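Local coordinates for BH0493 protein (Bacillus halodurans C-125, PDB 2QEE) that binds zinc and is a putative amidohydrolase, probably using its bound metal in catalysis, at residues 392-395 with 396-399; 229-232 with 233-236. All coordinates share one frame; numbering follows the deposited sequence. Where two conformers were deposited one is given.

Contact 1. Residues 392-395 with 396-399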
loop_
_atom_site.group_PDB
_atom_site.type_symbol
_atom_site.label_atom_id
_atom_site.label_comp_id
_atom_site.label_asym_id
_atom_site.label_seq_id
_atom_site.Cartn_x
_atom_site.Cartn_y
_atom_site.Cartn_z
ATOM N N GLU C 392 29.665 -8.422 11.965
ATOM C CA GLU C 392 30.486 -9.090 10.981
ATOM C C GLU C 392 29.695 -10.218 10.342
ATOM O O GLU C 392 29.437 -11.240 10.995
ATOM C CB GLU C 392 31.733 -9.651 11.637
ATOM C CG GLU C 392 32.761 -8.560 11.815
ATOM C CD GLU C 392 34.074 -9.095 12.317
ATOM O OE1 GLU C 392 35.058 -8.334 12.173
ATOM O OE2 GLU C 392 34.106 -10.250 12.832
ATOM N N VAL C 393 29.363 -10.064 9.064
ATOM C CA VAL C 393 28.623 -11.108 8.343
ATOM C C VAL C 393 29.593 -11.932 7.560
ATOM O O VAL C 393 30.447 -11.361 6.849
ATOM C CB VAL C 393 27.607 -10.449 7.332
ATOM C CG1 VAL C 393 26.846 -11.533 6.440
ATOM C CG2 VAL C 393 26.617 -9.525 8.078
ATOM N N THR C 394 29.467 -13.268 7.635
ATOM C CA THR C 394 30.349 -14.133 6.828
ATOM C C THR C 394 29.568 -14.764 5.690
ATOM O O THR C 394 28.304 -14.831 5.736
ATOM C CB THR C 394 30.912 -15.284 7.709
ATOM O OG1 THR C 394 29.849 -16.179 8.048
ATOM C CG2 THR C 394 31.513 -14.682 9.010
ATOM N N GLU C 395 30.319 -15.233 4.685
ATOM C CA GLU C 395 29.705 -15.905 3.545
ATOM C C GLU C 395 28.978 -17.183 4.013
ATOM O O GLU C 395 27.907 -17.498 3.494
ATOM C CB GLU C 395 30.736 -16.156 2.446
ATOM C CG GLU C 395 30.109 -16.786 1.177
ATOM C CD GLU C 395 31.084 -16.914 0.072
ATOM O OE1 GLU C 395 32.304 -16.945 0.364
ATOM O OE2 GLU C 395 30.638 -16.982 -1.092
ATOM N N GLU C 396 29.518 -17.850 5.039
ATOM C CA GLU C 396 28.860 -19.063 5.551
ATOM C C GLU C 396 27.495 -18.733 6.164
ATOM O O GLU C 396 26.523 -19.493 5.966
ATOM C CB GLU C 396 29.741 -19.855 6.530
ATOM C CG GLU C 396 30.854 -20.636 5.788
ATOM C CD GLU C 396 30.312 -21.510 4.622
ATOM O OE1 GLU C 396 29.548 -22.463 4.914
ATOM O OE2 GLU C 396 30.624 -21.223 3.429
ATOM N N GLU C 397 27.418 -17.592 6.866
ATOM C CA GLU C 397 26.145 -17.167 7.426
ATOM C C GLU C 397 25.138 -16.801 6.357
ATOM O O GLU C 397 23.940 -17.142 6.508
ATOM C CB GLU C 397 26.337 -16.024 8.405
ATOM C CG GLU C 397 27.051 -16.493 9.707
ATOM C CD GLU C 397 27.645 -15.320 10.494
ATOM O OE1 GLU C 397 27.734 -14.233 9.913
ATOM O OE2 GLU C 397 28.044 -15.547 11.656
ATOM N N ILE C 398 25.592 -16.104 5.312
ATOM C CA ILE C 398 24.688 -15.747 4.184
ATOM C C ILE C 398 24.169 -17.077 3.568
ATOM O O ILE C 398 22.963 -17.227 3.317
ATOM C CB ILE C 398 25.436 -14.941 3.123
ATOM C CG1 ILE C 398 25.772 -13.566 3.702
ATOM C CG2 ILE C 398 24.587 -14.846 1.814
ATOM C CD1 ILE C 398 26.729 -12.776 2.780
ATOM N N LYS C 399 25.070 -18.046 3.392
ATOM C CA LYS C 399 24.657 -19.345 2.763
ATOM C C LYS C 399 23.598 -20.045 3.615
ATOM O O LYS C 399 22.597 -20.522 3.077
ATOM C CB LYS C 399 25.900 -20.216 2.552
ATOM C CG LYS C 399 26.650 -19.751 1.325
ATOM C CD LYS C 399 27.905 -20.609 1.143
ATOM C CE LYS C 399 28.698 -20.147 -0.077
ATOM N NZ LYS C 399 29.655 -21.178 -0.540
HETATM O O HOH W 1 31.722 -19.819 -1.842
#

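Contact 2. Residues 229-232 with 233-236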
loop_
_atom_site.group_PDB
_atom_site.type_symbol
_atom_site.label_atom_id
_atom_site.label_comp_id
_atom_site.label_asym_id
_atom_site.label_seq_id
_atom_site.Cartn_x
_atom_site.Cartn_y
_atom_site.Cartn_z
ATOM N N THR C 229 -14.426 -13.352 1.695
ATOM C CA THR C 229 -15.402 -13.431 2.778
ATOM C C THR C 229 -15.102 -14.540 3.800
ATOM O O THR C 229 -15.867 -14.734 4.739
ATOM C CB THR C 229 -16.813 -13.702 2.167
ATOM O OG1 THR C 229 -16.732 -14.793 1.236
ATOM C CG2 THR C 229 -17.285 -12.461 1.407
ATOM N N PHE C 230 -14.019 -15.276 3.622
ATOM C CA PHE C 230 -13.690 -16.379 4.532
ATOM C C PHE C 230 -13.839 -16.005 5.984
ATOM O O PHE C 230 -13.229 -15.035 6.456
ATOM C CB PHE C 230 -12.245 -16.867 4.330
ATOM C CG PHE C 230 -11.876 -18.001 5.240
ATOM C CD1 PHE C 230 -12.565 -19.212 5.167
ATOM C CD2 PHE C 230 -10.836 -17.860 6.165
ATOM C CE1 PHE C 230 -12.223 -20.275 6.034
ATOM C CE2 PHE C 230 -10.500 -18.957 7.003
ATOM C CZ PHE C 230 -11.206 -20.119 6.932
ATOM N N SER C 231 -14.590 -16.820 6.709
ATOM C CA SER C 231 -14.704 -16.600 8.138
ATOM C C SER C 231 -14.595 -17.929 8.882
ATOM O O SER C 231 -14.881 -18.992 8.330
ATOM C CB SER C 231 -16.008 -15.888 8.498
ATOM O OG SER C 231 -17.061 -16.816 8.532
ATOM N N PHE C 232 -14.104 -17.856 10.111
ATOM C CA PHE C 232 -14.014 -19.046 10.958
ATOM C C PHE C 232 -13.980 -18.614 12.409
ATOM O O PHE C 232 -13.203 -17.715 12.772
ATOM C CB PHE C 232 -12.758 -19.886 10.647
ATOM C CG PHE C 232 -12.754 -21.196 11.361
ATOM C CD1 PHE C 232 -12.275 -21.302 12.686
ATOM C CD2 PHE C 232 -13.320 -22.308 10.747
ATOM C CE1 PHE C 232 -12.337 -22.550 13.379
ATOM C CE2 PHE C 232 -13.367 -23.592 11.440
ATOM C CZ PHE C 232 -12.872 -23.686 12.752
ATOM N N PRO C 233 -14.774 -19.289 13.283
ATOM C CA PRO C 233 -15.746 -20.380 13.070
ATOM C C PRO C 233 -16.864 -19.935 12.129
ATOM O O PRO C 233 -17.127 -18.736 11.971
ATOM C CB PRO C 233 -16.333 -20.641 14.463
ATOM C CG PRO C 233 -15.383 -19.995 15.447
ATOM C CD PRO C 233 -14.623 -18.917 14.696
ATOM N N GLU C 234 -17.522 -20.910 11.515
ATOM C CA GLU C 234 -18.682 -20.569 10.722
ATOM C C GLU C 234 -19.603 -21.800 10.745
ATOM O O GLU C 234 -19.144 -22.948 10.612
ATOM C CB GLU C 234 -18.213 -20.301 9.304
ATOM C CG GLU C 234 -19.330 -19.935 8.320
ATOM C CD GLU C 234 -18.763 -19.605 6.963
ATOM O OE1 GLU C 234 -18.333 -20.517 6.204
ATOM O OE2 GLU C 234 -18.759 -18.392 6.662
ATOM N N GLU C 235 -20.903 -21.536 10.882
ATOM C CA GLU C 235 -21.896 -22.579 10.668
ATOM C C GLU C 235 -22.185 -22.751 9.176
ATOM O O GLU C 235 -23.059 -22.076 8.605
ATOM C CB GLU C 235 -23.167 -22.258 11.473
ATOM C CG GLU C 235 -22.978 -22.501 13.018
ATOM C CD GLU C 235 -22.501 -23.928 13.352
ATOM O OE1 GLU C 235 -23.030 -24.922 12.789
ATOM O OE2 GLU C 235 -21.545 -24.062 14.161
ATOM N N SER C 236 -21.413 -23.631 8.535
ATOM C CA SER C 236 -21.521 -23.900 7.114
ATOM C C SER C 236 -20.878 -25.270 6.887
ATOM O O SER C 236 -20.214 -25.773 7.766
ATOM C CB SER C 236 -20.731 -22.853 6.318
ATOM O OG SER C 236 -19.319 -22.930 6.668
HETATM O O HOH W 2 -15.627 -20.832 6.255
HETATM O O HOH W 3 -16.645 -17.998 5.075
#

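Contact 1. Residues 392-395 with 396-399
A capping box opens helix 395-414, with Thr394 as the N-cap and Glu397 as its partner. Thr394 OG1 accepts from Glu397 N at 3.1 Å. In return Thr394 N donates to Glu397 OE1 at 3.0 Å, reaching it from above the carboxylate plane, 44° out of it. The Thr394 hydroxyl sits between its own N and carbonyl carbon (chi1 69°), which turns it to the first turn of the helix. The other carboxylate oxygen, Glu397 OE2, makes a salt bridge to Arg112 of the second subunit, so the capping carboxylate also ties the helix start to the trimer interface. Behind the cap, Val393 CG1 packs on Ile398 CG1 at 3.6 Å, the two side chains crossing at about a right angle. Tyr383 of helix 363-388 touches both. On the outer side, Glu395 OE2 and Lys399 NZ stay 4.3 Å apart. One water spans them, 2.8 Å from Lys399 NZ and held only weakly by Glu395 OE2. Ile398 N to Thr394 O and Lys399 N to Glu395 O start the helical bonding. A capping box flanked by an apolar pair across the cap is the classic hydrophobic-staple start of an alpha-helix.

Contact 2. Residues 229-232 with 233-236
The Phe232 ring carries Pro233 over one face. Pro233 CA stands 3.7 Å from the ring centroid, 20° off the ring normal, a CH-pi contact. The peptide bond between the two is cis, and this folds the proline back onto the aromatic ring. Pro233 CD adds an apolar contact to Phe232 CD1 at 3.9 Å. An aromatic residue before a cis-proline is a well-known pairing, and here it makes a sharp bend in the loop.

The second flat group is the Glu234 carboxylate, which faces back along the chain. CG lies opposite the backbone N (chi1 179°) and the chain beyond is extended, which carries the carboxylate past the bend to Ser231. There it meets the Ser231 backbone through two waters. One lies 2.9 Å from Ser231 O and 2.7 Å from Glu234 OE1. The other accepts from Ser231 N and lies 2.7 Å from Glu234 OE2. Ser236 OG donates to Glu234 OE1 at 2.6 Å, arriving on the anti side, 21° out of the carboxylate plane. The same Ser236 OG caps helix 237-253 by accepting from Gly239 N. Cutting Glu234 back to an alanine here would probably leave the Ser236 hydroxyl without its acceptor and the two waters without their tie across the bend.

The loop follows strand 222-226 and leads into helix 237-253. Phe232 is buried against Ile242 and Arg243 of that helix and Leu289 of helix 284-292, while Pro233 rests on His288.

In the fold
Both contacts are local and lead into a helix, and both lie away from the annotated metal sites. Their centres are 45 Å apart and they do not touch. Contact 1 serves the last helix, 395-414, and contact 2 serves helix 237-253; they share no element. Each has one buried side: Val393 and Ile398 in contact 1, the Phe232 ring in contact 2, where the proline over the ring is exposed. In contact 1 direct backbone and carboxylate bonds do the polar work, and a second subunit takes part. In contact 2 a cis-proline bend shapes the loop, and the Glu234 carboxylate is joined to the Ser231 backbone by waters and to Ser236 by a direct bond. No other chain of the assembly reaches its segments.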